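PDB 3EXA: tRNA dimethylallyltransferase from Bacillus halodurans, which probably catalyses the transfer of a dimethylallyl group from dimethylallyl diphosphate to adenosine 37 of tRNAs that read codons beginning with uridine. Local coordinates for residues V6-P11 with I195-E200; V203-I208 with Y270-L275. All blocks are in the same frame, centred on the assembly; numbering follows the deposited sequence.

In the fold
Contact 1 joins two neighbouring strands of the central parallel sheet, 4-9 and 191-198, at their C-terminal ends; contact 2 packs helix 201-218 against helix 256-279. Their centres are about 12 Å apart, and along the chain contact 1 closes before contact 2 opens, strand 191-198 running almost directly into helix 201-218. Leu275 of contact 2 joins the two, packing on Pro11 and Thr198 of contact 1, while Met199 meets Arg207. The strand that leads into the P-loop, whose residues are predicted to bind ATP, therefore lies beside a helix whose residues 272-279 probably interact with the substrate tRNA, as in related enzymes.

Contact 1: V6-P11 with I195-E200; sequences VAIVGP and IGLTME
Ile195 places CG1 between its backbone N and carbonyl carbon (chi1 58°), which swings CD1 across to Ile8, whose CG1 stands beside its own backbone N with CG2 anti to that N (chi1 -57°). The two isoleucines thus lie side by side on one face of the parallel sheet of a P-loop NTPase-like fold, Ile8 CG1 meeting Ile195 CD1 at 3.7 Å. Leu197 is on the same face, its CD1 reaching Ile8 CG2 at 4.1 Å. Helix 16-25, whose first residues complete the P-loop, closes over this group: Lys16, Ser20 and Leu23 pack on Ile8, and Thr19 on Leu197. An alanine in place of Ile8 would take away both branches and is likely to open a gap beneath that helix, leaving Ile195 CD1 and Leu197 CD1 without their neighbour.

The backbones pair in parallel, with Ile195 bonding to the residues that flank Ile8. Its N gives a hydrogen bond of 2.9 Å to Ala7 O, and its O accepts one of 3.1 Å from Val9 N, almost straight at 176°. Val9 O then receives Leu197 N at 3.1 Å, with the CA-H of Gly196 as an additional contact. The side chain of Val9 lies on the other face, against Phe278 of helix 256-279. Past Val9 the chain turns into the predicted ATP-binding loop. At the backbone angles of Gly10 a CB would be jammed against the preceding carbonyl oxygen, and that CB would also run into Leu197 O. Pro11 follows, its O hydrogen-bonded to Lys16 NZ and its CD resting 3.4 Å from Leu197 O.

Contact 2: V203-I208 with Y270-L275; sequences VLYDRI and YAKRQL
Ala271 is pressed by helix 201-218 from the side of Ile208 and Leu204, its CB lying 3.6 Å from Ile208 CD1 and 4.4 Å from Leu204 CD2. With only a methyl group at this position, the two longer aliphatic chains can reach in over helix 256-279. The axes of segments 203-208 and 270-275 come no closer than 11.5 Å, their directions 133° apart, a wide spacing bridged by side-chain packing, with no hydrogen bond between the segments.

Leu204 extends with CG anti to the backbone N (chi1 178°), which carries CD2 over to Leu275; there the two leucines meet tip to tip, Leu204 CD2 and Leu275 CD1 being 4.1 Å apart. One turn of helix separates Ala271 from Leu275, and CD2 of Leu204 touches both.

Tyr205 borders this apolar patch. Although its CB does not aim at the other helix, the ring carries the hydroxyl across, and OH stops 4.1 Å from Lys272 CB, the two side chains crossing at a slant. The lysine meets the tyrosine through its base, while the rest of its chain leads away. The tyrosine OH also has a weak hydrogen bond to Arg201 NH1, one turn earlier on its own helix. Lys272 and Leu275 fall in the region 272-279 that probably interacts with substrate tRNA, as in related enzymes.

Arg268, one turn before Lys272, packs on both Tyr205 and Ile208 and prolongs the helix pair. At the other end Leu204 rests on Val14 in the loop after strand 4-9, which sets the two helices beside the C-terminal ends of strands 4-9 and 191-198.

Contact 1: V6-P11 with I195-E200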
loop_
_atom_site.group_PDB
_atom_site.type_symbol
_atom_site.label_atom_id
_atom_site.label_comp_id
_atom_site.label_asym_id
_atom_site.label_seq_id
_atom_site.Cartn_x
_atom_site.Cartn_y
_atom_site.Cartn_z
ATOM N N VAL A 6 27.910 -16.202 -12.260
ATOM C CA VAL A 6 28.473 -15.636 -13.480
ATOM C C VAL A 6 27.338 -15.072 -14.329
ATOM O O VAL A 6 26.339 -15.752 -14.550
ATOM C CB VAL A 6 29.226 -16.699 -14.325
ATOM C CG1 VAL A 6 29.742 -16.056 -15.612
ATOM C CG2 VAL A 6 30.388 -17.295 -13.531
ATOM N N ALA A 7 27.478 -13.830 -14.790
ATOM C CA ALA A 7 26.447 -13.234 -15.635
ATOM C C ALA A 7 27.027 -12.892 -17.000
ATOM O O ALA A 7 28.116 -12.329 -17.096
ATOM C CB ALA A 7 25.872 -11.985 -14.985
ATOM N N ILE A 8 26.309 -13.272 -18.053
ATOM C CA ILE A 8 26.725 -12.991 -19.417
ATOM C C ILE A 8 25.615 -12.141 -20.007
ATOM O O ILE A 8 24.504 -12.612 -20.230
ATOM C CB ILE A 8 26.877 -14.279 -20.248
ATOM C CG1 ILE A 8 27.877 -15.213 -19.578
ATOM C CG2 ILE A 8 27.338 -13.939 -21.662
ATOM C CD1 ILE A 8 28.009 -16.547 -20.262
ATOM N N VAL A 9 25.925 -10.874 -20.242
ATOM C CA VAL A 9 24.961 -9.926 -20.766
ATOM C C VAL A 9 25.439 -9.383 -22.107
ATOM O O VAL A 9 26.604 -9.542 -22.464
ATOM C CB VAL A 9 24.827 -8.762 -19.811
ATOM C CG1 VAL A 9 24.518 -9.284 -18.408
ATOM C CG2 VAL A 9 26.137 -7.979 -19.805
ATOM N N GLY A 10 24.543 -8.716 -22.824
ATOM C CA GLY A 10 24.880 -8.156 -24.121
ATOM C C GLY A 10 23.645 -8.151 -25.006
ATOM O O GLY A 10 22.667 -8.820 -24.688
ATOM N N PRO A 11 23.651 -7.399 -26.116
ATOM C CA PRO A 11 22.513 -7.321 -27.041
ATOM C C PRO A 11 22.240 -8.654 -27.737
ATOM O O PRO A 11 22.855 -9.664 -27.408
ATOM C CB PRO A 11 22.947 -6.238 -28.023
ATOM C CG PRO A 11 24.432 -6.419 -28.064
ATOM C CD PRO A 11 24.770 -6.574 -26.598
ATOM N N ILE A 195 30.264 -10.380 -17.437
ATOM C CA ILE A 195 30.980 -10.116 -18.683
ATOM C C ILE A 195 29.981 -9.653 -19.728
ATOM O O ILE A 195 28.822 -10.057 -19.704
ATOM C CB ILE A 195 31.682 -11.384 -19.226
ATOM C CG1 ILE A 195 30.646 -12.481 -19.448
ATOM C CG2 ILE A 195 32.771 -11.856 -18.255
ATOM C CD1 ILE A 195 31.188 -13.706 -20.118
ATOM N N GLY A 196 30.421 -8.806 -20.649
ATOM C CA GLY A 196 29.520 -8.334 -21.683
ATOM C C GLY A 196 30.085 -8.619 -23.060
ATOM O O GLY A 196 31.287 -8.476 -23.280
ATOM N N LEU A 197 29.219 -9.044 -23.976
ATOM C CA LEU A 197 29.606 -9.339 -25.351
ATOM C C LEU A 197 29.086 -8.223 -26.258
ATOM O O LEU A 197 27.893 -7.912 -26.245
ATOM C CB LEU A 197 29.022 -10.688 -25.783
ATOM C CG LEU A 197 29.338 -11.846 -24.821
ATOM C CD1 LEU A 197 28.865 -13.162 -25.428
ATOM C CD2 LEU A 197 30.833 -11.893 -24.542
ATOM N N THR A 198 29.993 -7.612 -27.021
ATOM C CA THR A 198 29.663 -6.518 -27.929
ATOM C C THR A 198 30.117 -6.901 -29.302
ATOM O O THR A 198 30.656 -7.986 -29.518
ATOM C CB THR A 198 30.438 -5.222 -27.646
ATOM O OG1 THR A 198 30.868 -5.199 -26.286
ATOM C CG2 THR A 198 29.570 -4.010 -27.946
HETATM N N MSE A 199 29.963 -5.951 -30.215
HETATM C CA MSE A 199 30.337 -6.163 -31.599
HETATM C C MSE A 199 30.220 -4.839 -32.340
HETATM O O MSE A 199 29.470 -3.956 -31.928
HETATM C CB MSE A 199 29.381 -7.191 -32.195
HETATM C CG MSE A 199 29.896 -7.977 -33.378
HETATM SE SE MSE A 199 28.567 -9.317 -33.902
HETATM C CE MSE A 199 29.059 -10.748 -32.712
ATOM N N GLU A 200 30.972 -4.706 -33.427
ATOM C CA GLU A 200 30.949 -3.499 -34.247
ATOM C C GLU A 200 29.522 -3.196 -34.713
ATOM O O GLU A 200 28.767 -4.107 -35.060
ATOM C CB GLU A 200 31.884 -3.676 -35.452
ATOM C CG GLU A 200 33.323 -3.241 -35.182
ATOM C CD GLU A 200 34.338 -3.830 -36.163
ATOM O OE1 GLU A 200 34.062 -3.864 -37.387
ATOM O OE2 GLU A 200 35.425 -4.248 -35.703
#

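Contact 2: V203-I208 with Y270-L275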
loop_
_atom_site.group_PDB
_atom_site.type_symbol
_atom_site.label_atom_id
_atom_site.label_comp_id
_atom_site.label_asym_id
_atom_site.label_seq_id
_atom_site.Cartn_x
_atom_site.Cartn_y
_atom_site.Cartn_z
ATOM N N VAL A 203 28.099 -4.557 -38.219
ATOM C CA VAL A 203 28.094 -6.014 -38.208
ATOM C C VAL A 203 26.909 -6.524 -37.404
ATOM O O VAL A 203 26.142 -7.349 -37.884
ATOM C CB VAL A 203 29.423 -6.562 -37.611
ATOM C CG1 VAL A 203 29.324 -8.050 -37.364
ATOM C CG2 VAL A 203 30.574 -6.291 -38.576
ATOM N N LEU A 204 26.762 -6.012 -36.185
ATOM C CA LEU A 204 25.678 -6.394 -35.297
ATOM C C LEU A 204 24.302 -6.177 -35.928
ATOM O O LEU A 204 23.407 -7.022 -35.798
ATOM C CB LEU A 204 25.767 -5.597 -33.995
ATOM C CG LEU A 204 24.625 -5.910 -33.022
ATOM C CD1 LEU A 204 24.851 -7.287 -32.441
ATOM C CD2 LEU A 204 24.546 -4.868 -31.910
ATOM N N TYR A 205 24.124 -5.041 -36.603
ATOM C CA TYR A 205 22.847 -4.718 -37.243
ATOM C C TYR A 205 22.501 -5.706 -38.350
ATOM O O TYR A 205 21.373 -6.202 -38.421
ATOM C CB TYR A 205 22.854 -3.281 -37.808
ATOM C CG TYR A 205 22.677 -2.187 -36.766
ATOM C CD1 TYR A 205 22.410 -2.505 -35.434
ATOM C CD2 TYR A 205 22.771 -0.835 -37.112
ATOM C CE1 TYR A 205 22.244 -1.517 -34.467
ATOM C CE2 TYR A 205 22.602 0.173 -36.143
ATOM C CZ TYR A 205 22.340 -0.185 -34.820
ATOM O OH TYR A 205 22.178 0.768 -33.830
ATOM N N ASP A 206 23.466 -5.998 -39.214
ATOM C CA ASP A 206 23.212 -6.941 -40.303
ATOM C C ASP A 206 22.822 -8.295 -39.750
ATOM O O ASP A 206 21.921 -8.950 -40.277
ATOM C CB ASP A 206 24.445 -7.101 -41.191
ATOM C CG ASP A 206 24.726 -5.870 -42.019
ATOM O OD1 ASP A 206 25.704 -5.892 -42.791
ATOM O OD2 ASP A 206 23.972 -4.882 -41.903
ATOM N N ARG A 207 23.498 -8.723 -38.687
ATOM C CA ARG A 207 23.177 -10.018 -38.100
ATOM C C ARG A 207 21.779 -9.991 -37.485
ATOM O O ARG A 207 21.132 -11.029 -37.381
ATOM C CB ARG A 207 24.220 -10.415 -37.043
ATOM C CG ARG A 207 25.561 -10.890 -37.610
ATOM C CD ARG A 207 26.620 -10.896 -36.519
ATOM N NE ARG A 207 26.280 -11.815 -35.444
ATOM C CZ ARG A 207 26.597 -13.106 -35.436
ATOM N NH1 ARG A 207 27.271 -13.624 -36.451
ATOM N NH2 ARG A 207 26.230 -13.880 -34.419
ATOM N N ILE A 208 21.320 -8.801 -37.093
ATOM C CA ILE A 208 19.997 -8.652 -36.503
ATOM C C ILE A 208 18.933 -8.708 -37.609
ATOM O O ILE A 208 17.875 -9.310 -37.422
ATOM C CB ILE A 208 19.898 -7.339 -35.682
ATOM C CG1 ILE A 208 20.776 -7.463 -34.422
ATOM C CG2 ILE A 208 18.448 -7.032 -35.310
ATOM C CD1 ILE A 208 20.882 -6.213 -33.591
ATOM N N TYR A 270 16.245 -1.875 -30.123
ATOM C CA TYR A 270 16.225 -2.554 -28.836
ATOM C C TYR A 270 17.610 -3.077 -28.445
ATOM O O TYR A 270 17.930 -3.168 -27.260
ATOM C CB TYR A 270 15.199 -3.687 -28.880
ATOM C CG TYR A 270 15.086 -4.487 -27.607
ATOM C CD1 TYR A 270 15.858 -5.631 -27.411
ATOM C CD2 TYR A 270 14.203 -4.105 -26.599
ATOM C CE1 TYR A 270 15.752 -6.377 -26.241
ATOM C CE2 TYR A 270 14.091 -4.840 -25.426
ATOM C CZ TYR A 270 14.866 -5.973 -25.254
ATOM O OH TYR A 270 14.764 -6.694 -24.087
ATOM N N ALA A 271 18.428 -3.419 -29.438
ATOM C CA ALA A 271 19.776 -3.902 -29.163
ATOM C C ALA A 271 20.588 -2.709 -28.664
ATOM O O ALA A 271 21.292 -2.796 -27.658
ATOM C CB ALA A 271 20.414 -4.477 -30.433
ATOM N N LYS A 272 20.476 -1.589 -29.375
ATOM C CA LYS A 272 21.193 -0.372 -29.004
ATOM C C LYS A 272 20.848 0.053 -27.570
ATOM O O LYS A 272 21.696 0.581 -26.854
ATOM C CB LYS A 272 20.842 0.756 -29.983
ATOM C CG LYS A 272 21.517 2.095 -29.703
ATOM C CD LYS A 272 20.865 3.200 -30.539
ATOM C CE LYS A 272 19.388 3.376 -30.142
ATOM N NZ LYS A 272 18.608 4.327 -30.998
ATOM N N ARG A 273 19.606 -0.182 -27.156
ATOM C CA ARG A 273 19.181 0.176 -25.816
ATOM C C ARG A 273 19.698 -0.811 -24.787
ATOM O O ARG A 273 20.020 -0.432 -23.665
ATOM C CB ARG A 273 17.657 0.257 -25.743
ATOM C CG ARG A 273 17.157 1.683 -25.741
ATOM C CD ARG A 273 15.765 1.831 -26.318
ATOM N NE ARG A 273 15.424 3.246 -26.403
ATOM C CZ ARG A 273 16.148 4.151 -27.057
ATOM N NH1 ARG A 273 15.764 5.421 -27.077
ATOM N NH2 ARG A 273 17.253 3.788 -27.700
ATOM N N GLN A 274 19.783 -2.078 -25.163
ATOM C CA GLN A 274 20.273 -3.079 -24.233
ATOM C C GLN A 274 21.759 -2.867 -23.957
ATOM O O GLN A 274 22.224 -3.051 -22.832
ATOM C CB GLN A 274 20.008 -4.478 -24.785
ATOM C CG GLN A 274 18.554 -4.897 -24.647
ATOM C CD GLN A 274 18.212 -5.344 -23.234
ATOM O OE1 GLN A 274 18.660 -6.405 -22.787
ATOM N NE2 GLN A 274 17.424 -4.534 -22.520
ATOM N N LEU A 275 22.495 -2.464 -24.989
ATOM C CA LEU A 275 23.927 -2.205 -24.868
ATOM C C LEU A 275 24.162 -0.987 -23.979
ATOM O O LEU A 275 25.034 -0.998 -23.108
ATOM C CB LEU A 275 24.535 -1.969 -26.254
ATOM C CG LEU A 275 25.267 -3.164 -26.880
ATOM C CD1 LEU A 275 25.386 -2.988 -28.385
ATOM C CD2 LEU A 275 26.647 -3.273 -26.246
#